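Local structure of glucoamylase (Thermoanaerobacterium thermosaccharolyticum, 1LF6) at residues A[28-40]-A[321-334]. The protein hydrolyses terminal alpha-1,4-linked glucose units one after another from the non-reducing ends of glucan chains, probably releasing beta-D-glucose. Sequence-based numbering, arbitrary orientation.
Sequences EEDTWASAQKQGV and LSIPWGDGQRDDNT
With Trp32 CG anti to its own carbonyl carbon (chi1 -67°), and Ile323 CG1 turned the same way before an extended chi2 of 171°, Ile323 CD1 comes over one face of the indole, offset toward the rim of the ring. Ile323 CD1 lies 3.6 Å from the centroid of the five-membered ring of Trp32, 20° off the normal, which defines a CH-pi contact. At the pyrrole end, Trp32 NE1 comes within 3.3 Å of Thr334 OG1. Replacing Trp32 by an alanine would probably leave a gap between Ile323 and Thr334, with the Ile323 methyl deprived of its aromatic face.

Thr31 OG1 lies 2.6 Å from Gln329 O, with the carbonyl oxygens of Gly326 and Asp327 also close; three acceptors compete for its one proton. Further along, Asp331 N donates to Asp30 O (3.1 Å), while Asp30 OD2 is hydrogen-bonded to His158 NE2.

These contacts join the N-terminal beta-sandwich domain, through the segment leading into its edge strand 39-42, to a loop of the (alpha/alpha) barrel characteristic of family GH15. That loop makes a type II turn from Ile323 to Gly326, which carries Trp325, a probable substrate-binding residue hydrogen-bonded to Glu583. Ala35 packs its CB against Pro324 CA, within the turn, at 3.3 Å. A water bridges the domains, accepting from Ile323 N at 2.8 Å and lying 3.1 Å from Ala33 O; Lys37 NZ binds it weakly, being held chiefly by Ser34 O and a salt bridge to Glu61.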
# COMPACT_ATOMS: atom_id res chain seq x y z
N GLU A 28 -14.38 14.94 20.07
CA GLU A 28 -13.15 15.52 19.55
C GLU A 28 -12.75 14.85 18.23
O GLU A 28 -13.22 13.75 17.92
CB GLU A 28 -12.05 15.36 20.58
CG GLU A 28 -10.83 16.23 20.34
CD GLU A 28 -9.86 16.17 21.49
OE1 GLU A 28 -10.29 16.40 22.65
OE2 GLU A 28 -8.67 15.90 21.25
N GLU A 29 -11.89 15.50 17.47
CA GLU A 29 -11.43 15.04 16.18
C GLU A 29 -10.41 13.92 16.43
O GLU A 29 -9.88 13.75 17.52
CB GLU A 29 -10.76 16.17 15.40
CG GLU A 29 -11.72 17.23 14.88
CD GLU A 29 -11.02 18.34 14.12
OE1 GLU A 29 -11.71 19.24 13.60
OE2 GLU A 29 -9.77 18.29 14.03
N ASP A 30 -10.37 13.13 15.42
CA ASP A 30 -9.67 11.83 15.46
C ASP A 30 -8.65 11.84 14.33
O ASP A 30 -8.55 12.82 13.54
CB ASP A 30 -10.71 10.75 15.38
CG ASP A 30 -10.39 9.37 15.83
OD1 ASP A 30 -9.39 9.03 16.49
OD2 ASP A 30 -11.27 8.48 15.59
N THR A 31 -8.02 10.73 14.11
CA THR A 31 -6.89 10.52 13.24
C THR A 31 -6.95 9.12 12.70
O THR A 31 -7.54 8.24 13.37
CB THR A 31 -5.59 10.79 14.04
OG1 THR A 31 -4.49 11.07 13.21
CG2 THR A 31 -5.31 9.81 15.13
N TRP A 32 -6.22 8.80 11.66
CA TRP A 32 -6.21 7.39 11.21
C TRP A 32 -5.19 6.63 12.02
O TRP A 32 -4.41 7.16 12.80
CB TRP A 32 -5.94 7.35 9.71
CG TRP A 32 -7.08 7.93 8.89
CD1 TRP A 32 -7.07 9.21 8.39
CD2 TRP A 32 -8.34 7.37 8.60
NE1 TRP A 32 -8.25 9.44 7.74
CE2 TRP A 32 -9.05 8.33 7.85
CE3 TRP A 32 -8.94 6.13 8.85
CZ2 TRP A 32 -10.34 8.10 7.38
CZ3 TRP A 32 -10.21 5.90 8.37
CH2 TRP A 32 -10.89 6.88 7.65
N ALA A 33 -5.15 5.32 11.77
CA ALA A 33 -4.20 4.43 12.43
C ALA A 33 -2.80 4.47 11.81
O ALA A 33 -2.61 4.95 10.69
CB ALA A 33 -4.74 3.00 12.41
N SER A 34 -1.83 3.95 12.55
CA SER A 34 -0.46 3.89 12.09
C SER A 34 -0.42 3.19 10.73
O SER A 34 -1.11 2.18 10.53
CB SER A 34 0.40 3.12 13.09
OG SER A 34 1.70 2.89 12.57
N ALA A 35 0.38 3.72 9.81
CA ALA A 35 0.50 3.16 8.47
C ALA A 35 1.36 1.90 8.42
O ALA A 35 1.41 1.22 7.38
CB ALA A 35 1.04 4.21 7.51
N GLN A 36 2.06 1.59 9.51
CA GLN A 36 2.88 0.38 9.57
C GLN A 36 1.90 -0.76 9.86
O GLN A 36 1.29 -0.83 10.93
CB GLN A 36 3.93 0.50 10.69
CG GLN A 36 4.47 -0.82 11.23
CD GLN A 36 5.24 -1.65 10.19
OE1 GLN A 36 5.64 -2.77 10.49
NE2 GLN A 36 5.46 -1.10 8.99
N LYS A 37 1.73 -1.65 8.88
CA LYS A 37 0.79 -2.74 9.03
C LYS A 37 1.39 -4.11 9.28
O LYS A 37 2.40 -4.48 8.68
CB LYS A 37 -0.11 -2.81 7.78
CG LYS A 37 -0.81 -1.51 7.44
CD LYS A 37 -1.67 -1.01 8.59
CE LYS A 37 -2.44 0.23 8.20
NZ LYS A 37 -3.22 0.80 9.34
N GLN A 38 0.76 -4.85 10.18
CA GLN A 38 1.18 -6.21 10.52
C GLN A 38 0.62 -7.15 9.48
O GLN A 38 1.12 -8.26 9.29
CB GLN A 38 0.64 -6.61 11.90
CG GLN A 38 1.35 -5.97 13.07
CD GLN A 38 0.66 -6.29 14.38
OE1 GLN A 38 -0.48 -5.89 14.60
NE2 GLN A 38 1.34 -7.03 15.25
N GLY A 39 -0.43 -6.70 8.80
CA GLY A 39 -1.04 -7.52 7.77
C GLY A 39 -2.16 -6.81 7.03
O GLY A 39 -2.69 -5.81 7.50
N VAL A 40 -2.50 -7.35 5.87
CA VAL A 40 -3.58 -6.81 5.05
C VAL A 40 -4.26 -8.01 4.41
O VAL A 40 -3.62 -9.03 4.16
CB VAL A 40 -3.06 -5.85 3.95
CG1 VAL A 40 -2.31 -4.69 4.59
CG2 VAL A 40 -2.16 -6.61 2.97
N LEU A 321 -2.26 0.04 0.80
CA LEU A 321 -3.50 0.01 1.56
C LEU A 321 -3.26 0.57 2.96
O LEU A 321 -3.54 -0.09 3.95
CB LEU A 321 -4.04 -1.43 1.64
CG LEU A 321 -5.51 -1.58 2.05
CD1 LEU A 321 -6.41 -0.83 1.07
CD2 LEU A 321 -5.88 -3.05 2.08
N SER A 322 -2.72 1.78 3.02
CA SER A 322 -2.46 2.43 4.29
C SER A 322 -2.56 3.94 4.14
O SER A 322 -2.69 4.45 3.03
CB SER A 322 -1.07 2.06 4.83
OG SER A 322 -0.03 2.57 4.01
N ILE A 323 -2.50 4.64 5.27
CA ILE A 323 -2.56 6.09 5.29
C ILE A 323 -1.32 6.56 6.05
O ILE A 323 -1.37 6.79 7.26
CB ILE A 323 -3.83 6.56 6.01
CG1 ILE A 323 -5.06 6.00 5.30
CG2 ILE A 323 -3.86 8.09 6.07
CD1 ILE A 323 -6.35 6.23 6.02
N PRO A 324 -0.19 6.71 5.34
CA PRO A 324 1.08 7.15 5.95
C PRO A 324 0.96 8.23 7.02
O PRO A 324 0.24 9.22 6.85
CB PRO A 324 1.91 7.60 4.74
CG PRO A 324 0.89 7.90 3.69
CD PRO A 324 -0.10 6.78 3.88
N TRP A 325 1.66 8.01 8.12
CA TRP A 325 1.66 8.94 9.24
C TRP A 325 0.23 9.29 9.62
O TRP A 325 -0.06 10.42 10.04
CB TRP A 325 2.45 10.19 8.85
CG TRP A 325 3.86 9.86 8.42
CD1 TRP A 325 4.87 9.39 9.21
CD2 TRP A 325 4.38 9.92 7.09
NE1 TRP A 325 5.99 9.15 8.46
CE2 TRP A 325 5.72 9.46 7.15
CE3 TRP A 325 3.86 10.30 5.85
CZ2 TRP A 325 6.54 9.38 6.02
CZ3 TRP A 325 4.67 10.22 4.72
CH2 TRP A 325 6.00 9.77 4.81
N GLY A 326 -0.66 8.32 9.47
CA GLY A 326 -2.07 8.51 9.79
C GLY A 326 -2.28 9.04 11.20
O GLY A 326 -3.24 9.77 11.45
N ASP A 327 -1.40 8.65 12.11
CA ASP A 327 -1.48 9.09 13.50
C ASP A 327 -1.52 10.62 13.56
O ASP A 327 -2.18 11.20 14.43
CB ASP A 327 -0.27 8.58 14.28
CG ASP A 327 -0.29 9.01 15.74
OD1 ASP A 327 0.77 8.92 16.40
OD2 ASP A 327 -1.36 9.44 16.22
N GLY A 328 -0.81 11.26 12.64
CA GLY A 328 -0.77 12.71 12.60
C GLY A 328 -1.69 13.31 11.55
O GLY A 328 -1.75 14.53 11.40
N GLN A 329 -2.41 12.46 10.82
CA GLN A 329 -3.33 12.93 9.79
C GLN A 329 -4.75 13.09 10.34
O GLN A 329 -5.26 12.20 11.01
CB GLN A 329 -3.36 11.98 8.60
CG GLN A 329 -2.14 12.07 7.68
CD GLN A 329 -2.44 11.57 6.28
OE1 GLN A 329 -3.36 12.07 5.61
NE2 GLN A 329 -1.67 10.59 5.82
N ARG A 330 -5.37 14.23 10.03
CA ARG A 330 -6.73 14.48 10.49
C ARG A 330 -7.65 13.49 9.78
O ARG A 330 -7.45 13.16 8.61
CB ARG A 330 -7.15 15.93 10.21
CG ARG A 330 -8.36 16.37 11.03
CD ARG A 330 -8.60 17.88 10.94
NE ARG A 330 -8.99 18.29 9.59
CZ ARG A 330 -9.26 19.55 9.25
NH1 ARG A 330 -9.18 20.52 10.15
NH2 ARG A 330 -9.61 19.83 8.00
N ASP A 331 -8.67 13.04 10.49
CA ASP A 331 -9.63 12.05 10.00
C ASP A 331 -10.50 12.35 8.78
O ASP A 331 -11.20 11.45 8.31
CB ASP A 331 -10.55 11.64 11.15
CG ASP A 331 -11.36 12.81 11.69
OD1 ASP A 331 -10.77 13.86 12.03
OD2 ASP A 331 -12.60 12.68 11.79
N ASP A 332 -10.46 13.56 8.24
CA ASP A 332 -11.31 13.87 7.09
C ASP A 332 -10.68 13.60 5.72
O ASP A 332 -9.55 14.03 5.43
CB ASP A 332 -11.83 15.31 7.18
CG ASP A 332 -10.89 16.33 6.57
OD1 ASP A 332 -9.70 16.36 6.95
OD2 ASP A 332 -11.35 17.10 5.70
N ASN A 333 -11.44 12.89 4.89
CA ASN A 333 -11.05 12.51 3.53
C ASN A 333 -9.56 12.25 3.30
O ASN A 333 -8.81 13.15 2.91
CB ASN A 333 -11.52 13.57 2.52
CG ASN A 333 -11.43 13.09 1.09
OD1 ASN A 333 -12.07 12.09 0.71
ND2 ASN A 333 -10.65 13.78 0.27
N THR A 334 -9.14 11.01 3.53
CA THR A 334 -7.74 10.64 3.32
C THR A 334 -7.60 9.36 2.51
O THR A 334 -8.28 8.36 2.76
CB THR A 334 -7.00 10.45 4.66
OG1 THR A 334 -7.23 11.59 5.51
CG2 THR A 334 -5.50 10.32 4.40
O HOH W 1 -2.86 3.75 7.88